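Local coordinates for protein cycloalternan-forming enzyme (Listeria monocytogenes serovar 1/2a, PDB 5F7U) that is a multidomain carbohydrate-active enzyme of glycosyl hydrolase family 31, built round a TIM barrel and binding glucose units and magnesium ions, at residues A[368-373]-A[396-401]; A[658-663]-A[673-678]. The protein carries 1 engineered substitution. All blocks are in the same frame, centred on the assembly; numbering follows the deposited sequence.

Interaction 1: A[368-373]-A[396-401]; sequences WMSANE and GFVLEQ. With MG (magnesium ion), chain J; GLC (alpha-D-glucopyranose), chain F; GLC (alpha-D-glucopyranose), chain B.
Trp-368 and Gly-396 face each other at the start of a parallel strand pair, the first two strands of a TIM barrel, joined by helix 377-389 as a beta-alpha-beta unit. The CA of Gly-396 lies over one face of the indole, offset toward its rim, while Val-398 CG2 meets the ring at its edge, 3.7 Å from Trp-368 CE3. On the other side of the sheet Met-369, bent at chi3 (-55°), brings CE to 3.9 Å from Phe-397 CD2. Two backbone bonds set this register: Met-369 N gives to Gly-396 O at 2.8 Å and nearly straight (170°), and Val-398 N gives to Met-369 O. Beyond them the continuations of the two strands part enough for water to bridge Ala-371 O and Glu-400 N, and a second water to link Ala-371 N with Val-398 O.

At the C-terminal ends of the strands, side chains take over in the glycan pocket. Asn-372 and Glu-400 cross at about a right angle, amide and carboxylate planes 76° apart; Asn-372 ND2 hydrogen-bonds Glu-400 OE1 on its anti side at 2.8 Å. OE1 also accepts from O4 of the chain B glucose, and ND2 also gives to the ring oxygen O5 of the chain F glucose, while Glu-400 OE2 forms a salt bridge with Lys-535. Gln-401 NE2 gives to Asn-372 O at 2.8 Å, in its own amide plane, and also to Ser-665 O. The next carbonyl, Glu-373 O, binds magnesium at 2.2 Å, a site completed by Asp-375, Asp-379 and three waters.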
loop_
_atom_site.group_PDB
_atom_site.type_symbol
_atom_site.label_atom_id
_atom_site.label_comp_id
_atom_site.label_asym_id
_atom_site.label_seq_id
_atom_site.Cartn_x
_atom_site.Cartn_y
_atom_site.Cartn_z
ATOM N N TRP A 368 7.273 15.433 1.262
ATOM C CA TRP A 368 8.399 15.374 0.335
ATOM C C TRP A 368 8.172 16.289 -0.850
ATOM O O TRP A 368 7.121 16.215 -1.476
ATOM C CB TRP A 368 8.570 13.971 -0.225
ATOM C CG TRP A 368 8.989 12.932 0.750
ATOM C CD1 TRP A 368 8.268 12.457 1.811
ATOM C CD2 TRP A 368 10.211 12.187 0.716
ATOM N NE1 TRP A 368 8.990 11.457 2.458
ATOM C CE2 TRP A 368 10.188 11.288 1.811
ATOM C CE3 TRP A 368 11.341 12.212 -0.120
ATOM C CZ2 TRP A 368 11.235 10.399 2.083
ATOM C CZ3 TRP A 368 12.414 11.317 0.171
ATOM C CH2 TRP A 368 12.332 10.423 1.259
ATOM N N MET A 369 9.169 17.128 -1.161
ATOM C CA MET A 369 9.123 18.017 -2.350
ATOM C C MET A 369 10.036 17.500 -3.439
ATOM O O MET A 369 11.187 17.155 -3.181
ATOM C CB MET A 369 9.594 19.426 -1.978
ATOM C CG MET A 369 8.905 19.958 -0.730
ATOM S SD MET A 369 8.950 21.759 -0.623
ATOM C CE MET A 369 10.714 22.070 -0.750
ATOM N N SER A 370 9.544 17.496 -4.671
ATOM C CA SER A 370 10.309 16.929 -5.783
ATOM C C SER A 370 9.852 17.612 -7.067
ATOM O O SER A 370 8.691 18.003 -7.161
ATOM C CB SER A 370 10.065 15.418 -5.865
ATOM O OG SER A 370 10.730 14.837 -6.986
ATOM N N ALA A 371 10.755 17.727 -8.041
ATOM C CA ALA A 371 10.427 18.186 -9.406
ATOM C C ALA A 371 11.596 17.859 -10.295
ATOM O O ALA A 371 12.733 18.268 -10.010
ATOM C CB ALA A 371 10.137 19.691 -9.451
ATOM N N ASN A 372 11.330 17.144 -11.389
ATOM C CA ASN A 372 12.420 16.797 -12.288
ATOM C C ASN A 372 13.131 18.038 -12.833
ATOM O O ASN A 372 14.331 17.980 -13.120
ATOM C CB ASN A 372 11.936 15.907 -13.436
ATOM C CG ASN A 372 13.083 15.334 -14.236
ATOM O OD1 ASN A 372 13.407 15.842 -15.328
ATOM N ND2 ASN A 372 13.730 14.300 -13.696
ATOM N N GLU A 373 12.403 19.148 -12.968
ATOM C CA GLU A 373 12.986 20.393 -13.499
ATOM C C GLU A 373 14.055 21.080 -12.625
ATOM O O GLU A 373 14.770 21.969 -13.111
ATOM C CB GLU A 373 11.893 21.395 -13.884
ATOM C CG GLU A 373 11.125 21.990 -12.711
ATOM C CD GLU A 373 9.881 22.738 -13.169
ATOM O OE1 GLU A 373 8.908 22.092 -13.635
ATOM O OE2 GLU A 373 9.876 23.994 -13.048
ATOM N N GLY A 396 11.107 16.350 3.403
ATOM C CA GLY A 396 11.842 15.566 2.407
ATOM C C GLY A 396 12.058 16.352 1.131
ATOM O O GLY A 396 11.240 17.186 0.760
ATOM N N PHE A 397 13.174 16.078 0.453
ATOM C CA PHE A 397 13.567 16.831 -0.735
ATOM C C PHE A 397 14.214 15.847 -1.703
ATOM O O PHE A 397 15.063 15.035 -1.307
ATOM C CB PHE A 397 14.552 17.953 -0.363
ATOM C CG PHE A 397 14.714 19.006 -1.434
ATOM C CD1 PHE A 397 15.520 18.786 -2.550
ATOM C CD2 PHE A 397 14.088 20.247 -1.297
ATOM C CE1 PHE A 397 15.650 19.762 -3.541
ATOM C CE2 PHE A 397 14.219 21.235 -2.281
ATOM C CZ PHE A 397 15.003 20.997 -3.403
ATOM N N VAL A 398 13.797 15.881 -2.959
ATOM C CA VAL A 398 14.338 14.927 -3.925
ATOM C C VAL A 398 15.022 15.702 -5.039
ATOM O O VAL A 398 14.473 16.699 -5.507
ATOM C CB VAL A 398 13.232 14.036 -4.554
ATOM C CG1 VAL A 398 13.842 13.021 -5.537
ATOM C CG2 VAL A 398 12.408 13.316 -3.475
ATOM N N LEU A 399 16.211 15.247 -5.450
ATOM C CA LEU A 399 16.824 15.740 -6.687
ATOM C C LEU A 399 16.949 14.612 -7.683
ATOM O O LEU A 399 17.512 13.567 -7.367
ATOM C CB LEU A 399 18.214 16.354 -6.443
ATOM C CG LEU A 399 18.233 17.773 -5.879
ATOM C CD1 LEU A 399 19.691 18.157 -5.709
ATOM C CD2 LEU A 399 17.544 18.735 -6.846
ATOM N N GLU A 400 16.441 14.846 -8.889
ATOM C CA GLU A 400 16.562 13.893 -9.972
ATOM C C GLU A 400 17.593 14.326 -10.979
ATOM O O GLU A 400 18.502 13.543 -11.315
ATOM C CB GLU A 400 15.211 13.672 -10.656
ATOM C CG GLU A 400 14.188 13.044 -9.728
ATOM C CD GLU A 400 12.993 12.471 -10.450
ATOM O OE1 GLU A 400 12.625 12.987 -11.539
ATOM O OE2 GLU A 400 12.417 11.493 -9.917
ATOM N N GLN A 401 17.469 15.567 -11.444
ATOM C CA GLN A 401 18.313 16.090 -12.506
ATOM C C GLN A 401 19.584 16.723 -11.902
ATOM O O GLN A 401 19.876 17.919 -12.074
ATOM C CB GLN A 401 17.499 17.061 -13.364
ATOM C CG GLN A 401 18.065 17.230 -14.758
ATOM C CD GLN A 401 17.282 18.149 -15.670
ATOM O OE1 GLN A 401 17.800 18.502 -16.722
ATOM N NE2 GLN A 401 16.079 18.573 -15.278
HETATM MG MG MG J . 15.744 23.819 -13.794
HETATM C C1 GLC F . 14.192 11.526 -16.108
HETATM C C2 GLC F . 14.642 11.135 -17.523
HETATM C C3 GLC F . 16.008 10.437 -17.501
HETATM C C4 GLC F . 17.039 11.258 -16.728
HETATM C C5 GLC F . 16.487 11.515 -15.318
HETATM C C6 GLC F . 17.437 12.262 -14.389
HETATM O O2 GLC F . 13.694 10.240 -18.107
HETATM O O3 GLC F . 16.468 10.208 -18.839
HETATM O O4 GLC F . 18.274 10.533 -16.676
HETATM O O5 GLC F . 15.239 12.231 -15.416
HETATM O O6 GLC F . 17.559 13.614 -14.842
HETATM C C1 GLC B . 11.040 7.677 -14.010
HETATM C C2 GLC B . 10.304 7.935 -12.677
HETATM C C3 GLC B . 9.898 9.410 -12.486
HETATM C C4 GLC B . 11.112 10.330 -12.693
HETATM C C5 GLC B . 11.914 9.932 -13.941
HETATM C C6 GLC B . 13.212 10.707 -14.100
HETATM O O2 GLC B . 9.233 7.001 -12.509
HETATM O O3 GLC B . 9.362 9.641 -11.171
HETATM O O4 GLC B . 10.678 11.697 -12.819
HETATM O O5 GLC B . 12.208 8.522 -14.018
HETATM O O6 GLC B . 13.730 10.351 -15.397
HETATM O O HOH W 1 15.358 17.201 -9.907
HETATM O O HOH W 2 13.117 16.067 -7.906
HETATM O O HOH W 3 13.749 24.919 -13.326
HETATM O O HOH W 4 16.447 25.811 -14.366
HETATM O O HOH W 5 15.426 22.823 -15.870
#

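Interaction 2: A[658-663]-A[673-678]; sequences MQFHSE and RSPWNA. With GLC (alpha-D-glucopyranose), chain B; GLC (alpha-D-glucopyranose), chain C.
Phe-660 lays the face of its ring on Ser-674, whose CA sits 3.7 Å from the ring centroid and only 11° off the normal, a CH-pi contact almost exactly over the centre; Ser-674 CB lies beside it, near CZ. A chi1 of 68° places CG between the backbone N and the carbonyl carbon, swinging the ring across the Arg-673 to Ser-674 peptide, with Phe-660 CB 3.4 Å from Arg-673 O. Around the ring, Pro-675 CD approaches CE2 and Trp-676 CH2 lies 4.3 Å from Phe-660 CZ.

Ser-674 is the N-cap of helix 675-682. Its OG accepts from Asn-677 N at 3.2 Å and is also hydrogen-bonded to Glu-672 OE1, while lying over a face of the Trp-676 ring, offset toward the rim. The residue under the phenyl ring thus caps the helix that follows.

Arg-673 packs by its aliphatic part, bent at chi2 (70°): CD is 3.6 Å from His-661 O and 4.1 Å from Ser-662 CB. Its guanidinium makes a salt bridge with Glu-671 and hydrogen bonds to Gly-634 and Ser-605. One water links the two segments, giving to Ser-662 OG and accepting from Arg-673 N.

The His-661 side chain leaves the backbone away from 673-678; its NE2 gives to O4 of the chain B glucose at 2.9 Å, near the imidazole plane, and is also hydrogen-bonded to O3. Glu-663 OE2 accepts from O6 of the chain C glucose. Glycan binding at the C-terminal end of the strand that runs to about Phe-660 follows the TIM-barrel pattern, in which residues there line the ligand pocket.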
loop_
_atom_site.group_PDB
_atom_site.type_symbol
_atom_site.label_atom_id
_atom_site.label_comp_id
_atom_site.label_asym_id
_atom_site.label_seq_id
_atom_site.Cartn_x
_atom_site.Cartn_y
_atom_site.Cartn_z
ATOM N N MET A 658 3.436 11.416 1.949
ATOM C CA MET A 658 2.917 12.577 1.213
ATOM C C MET A 658 4.048 13.183 0.382
ATOM O O MET A 658 5.103 13.532 0.927
ATOM C CB MET A 658 2.380 13.627 2.198
ATOM C CG MET A 658 1.642 14.777 1.524
ATOM S SD MET A 658 1.231 16.064 2.714
ATOM C CE MET A 658 0.214 17.064 1.630
ATOM N N GLN A 659 3.839 13.288 -0.943
ATOM C CA GLN A 659 4.934 13.692 -1.855
ATOM C C GLN A 659 4.359 14.314 -3.127
ATOM O O GLN A 659 3.471 13.715 -3.747
ATOM C CB GLN A 659 5.780 12.454 -2.243
ATOM C CG GLN A 659 6.999 12.707 -3.157
ATOM C CD GLN A 659 6.875 12.174 -4.581
ATOM O OE1 GLN A 659 7.879 12.130 -5.306
ATOM N NE2 GLN A 659 5.671 11.768 -5.002
ATOM N N PHE A 660 4.845 15.497 -3.506
ATOM C CA PHE A 660 4.540 16.050 -4.856
ATOM C C PHE A 660 5.736 15.903 -5.766
ATOM O O PHE A 660 6.888 15.866 -5.298
ATOM C CB PHE A 660 3.967 17.507 -4.835
ATOM C CG PHE A 660 4.944 18.578 -4.380
ATOM C CD1 PHE A 660 5.949 19.059 -5.244
ATOM C CD2 PHE A 660 4.828 19.158 -3.099
ATOM C CE1 PHE A 660 6.829 20.063 -4.831
ATOM C CE2 PHE A 660 5.716 20.159 -2.676
ATOM C CZ PHE A 660 6.710 20.623 -3.552
ATOM N N HIS A 661 5.466 15.830 -7.069
ATOM C CA HIS A 661 6.506 15.520 -8.053
ATOM C C HIS A 661 6.014 15.930 -9.442
ATOM O O HIS A 661 4.789 16.072 -9.677
ATOM C CB HIS A 661 6.845 14.004 -7.991
ATOM C CG HIS A 661 7.929 13.578 -8.933
ATOM N ND1 HIS A 661 9.130 14.248 -9.046
ATOM C CD2 HIS A 661 7.975 12.561 -9.832
ATOM C CE1 HIS A 661 9.876 13.658 -9.972
ATOM N NE2 HIS A 661 9.203 12.625 -10.458
ATOM N N SER A 662 6.964 16.151 -10.353
ATOM C CA SER A 662 6.626 16.486 -11.725
ATOM C C SER A 662 7.645 15.909 -12.694
ATOM O O SER A 662 8.835 15.847 -12.397
ATOM C CB SER A 662 6.482 18.004 -11.925
ATOM O OG SER A 662 7.652 18.678 -11.476
ATOM N N GLU A 663 7.159 15.548 -13.876
ATOM C CA GLU A 663 7.967 14.870 -14.888
ATOM C C GLU A 663 8.929 15.750 -15.707
ATOM O O GLU A 663 10.075 15.356 -15.983
ATOM C CB GLU A 663 7.015 14.180 -15.860
ATOM C CG GLU A 663 7.748 13.388 -16.928
ATOM C CD GLU A 663 6.824 12.821 -17.974
ATOM O OE1 GLU A 663 6.104 13.602 -18.656
ATOM O OE2 GLU A 663 6.836 11.584 -18.108
ATOM N N ARG A 673 4.372 20.503 -9.120
ATOM C CA ARG A 673 3.120 20.272 -8.406
ATOM C C ARG A 673 3.204 20.794 -6.959
ATOM O O ARG A 673 2.532 20.297 -6.057
ATOM C CB ARG A 673 2.745 18.788 -8.453
ATOM C CG ARG A 673 1.819 18.416 -9.620
ATOM C CD ARG A 673 2.520 18.495 -10.960
ATOM N NE ARG A 673 1.739 17.837 -12.014
ATOM C CZ ARG A 673 1.864 18.102 -13.313
ATOM N NH1 ARG A 673 2.725 19.035 -13.743
ATOM N NH2 ARG A 673 1.111 17.438 -14.200
ATOM N N SER A 674 4.028 21.816 -6.747
ATOM C CA SER A 674 4.078 22.511 -5.464
ATOM C C SER A 674 2.825 23.389 -5.304
ATOM O O SER A 674 2.218 23.780 -6.317
ATOM C CB SER A 674 5.324 23.392 -5.457
ATOM O OG SER A 674 5.218 24.375 -6.471
ATOM N N PRO A 675 2.446 23.742 -4.043
ATOM C CA PRO A 675 1.215 24.537 -3.904
ATOM C C PRO A 675 1.363 25.951 -4.460
ATOM O O PRO A 675 0.404 26.470 -5.018
ATOM C CB PRO A 675 0.943 24.545 -2.395
ATOM C CG PRO A 675 2.250 24.187 -1.755
ATOM C CD PRO A 675 2.944 23.269 -2.730
ATOM N N TRP A 676 2.557 26.551 -4.344
ATOM C CA TRP A 676 2.783 27.882 -4.898
ATOM C C TRP A 676 2.714 27.876 -6.441
ATOM O O TRP A 676 2.120 28.779 -7.046
ATOM C CB TRP A 676 4.089 28.525 -4.339
ATOM C CG TRP A 676 5.332 27.704 -4.567
ATOM C CD1 TRP A 676 6.141 27.752 -5.658
ATOM C CD2 TRP A 676 5.907 26.721 -3.683
ATOM N NE1 TRP A 676 7.171 26.840 -5.533
ATOM C CE2 TRP A 676 7.049 26.188 -4.337
ATOM C CE3 TRP A 676 5.554 26.218 -2.420
ATOM C CZ2 TRP A 676 7.867 25.205 -3.756
ATOM C CZ3 TRP A 676 6.357 25.210 -1.840
ATOM C CH2 TRP A 676 7.500 24.713 -2.517
ATOM N N ASN A 677 3.291 26.861 -7.083
ATOM C CA ASN A 677 3.136 26.754 -8.535
ATOM C C ASN A 677 1.726 26.420 -8.977
ATOM O O ASN A 677 1.303 26.862 -10.054
ATOM C CB ASN A 677 4.120 25.765 -9.173
ATOM C CG ASN A 677 4.264 25.999 -10.672
ATOM O OD1 ASN A 677 4.504 27.131 -11.102
ATOM N ND2 ASN A 677 4.039 24.959 -11.471
ATOM N N ALA A 678 1.000 25.657 -8.157
ATOM C CA ALA A 678 -0.393 25.335 -8.477
ATOM C C ALA A 678 -1.239 26.615 -8.500
ATOM O O ALA A 678 -2.048 26.810 -9.410
ATOM C CB ALA A 678 -0.951 24.280 -7.517
HETATM C C1 GLC B . 11.040 7.677 -14.010
HETATM C C2 GLC B . 10.304 7.935 -12.677
HETATM C C3 GLC B . 9.898 9.410 -12.486
HETATM C C4 GLC B . 11.112 10.330 -12.693
HETATM C C5 GLC B . 11.914 9.932 -13.941
HETATM C C6 GLC B . 13.212 10.707 -14.100
HETATM O O2 GLC B . 9.233 7.001 -12.509
HETATM O O3 GLC B . 9.362 9.641 -11.171
HETATM O O4 GLC B . 10.678 11.697 -12.819
HETATM O O5 GLC B . 12.208 8.522 -14.018
HETATM O O6 GLC B . 13.730 10.351 -15.397
HETATM C C1 GLC C . 10.040 6.742 -19.264
HETATM C C2 GLC C . 10.655 5.740 -18.279
HETATM C C3 GLC C . 10.229 6.035 -16.834
HETATM C C4 GLC C . 10.622 7.461 -16.428
HETATM C C5 GLC C . 9.999 8.423 -17.467
HETATM C C6 GLC C . 10.383 9.880 -17.257
HETATM O O1 GLC C . 8.632 6.505 -19.398
HETATM O O2 GLC C . 10.245 4.421 -18.638
HETATM O O3 GLC C . 10.803 5.060 -15.965
HETATM O O4 GLC C . 10.115 7.807 -15.117
HETATM O O5 GLC C . 10.281 8.099 -18.847
HETATM O O6 GLC C . 9.205 10.475 -16.721
HETATM O O HOH W 6 6.837 18.987 -8.850
#

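The two contacts lie in one TIM barrel, their centres about 10 Å apart. Both segments of interaction 1 precede those of interaction 2 in the sequence, yet they become neighbours because strand 657-660, the eighth, pairs with the first, strand 367-369, closing the barrel. The seam is direct: Trp-368 N lies 2.9 Å from Met-658 O, and Asn-372 N lies 3.0 Å from Ser-662 O, both probable hydrogen bonds. Interaction 1 thus runs from strand 367-369 to strand 396-399, and interaction 2 from strand 657-660 to helix 675-682. Both reach the chain B glucose, so segments distant in sequence build one glycan pocket.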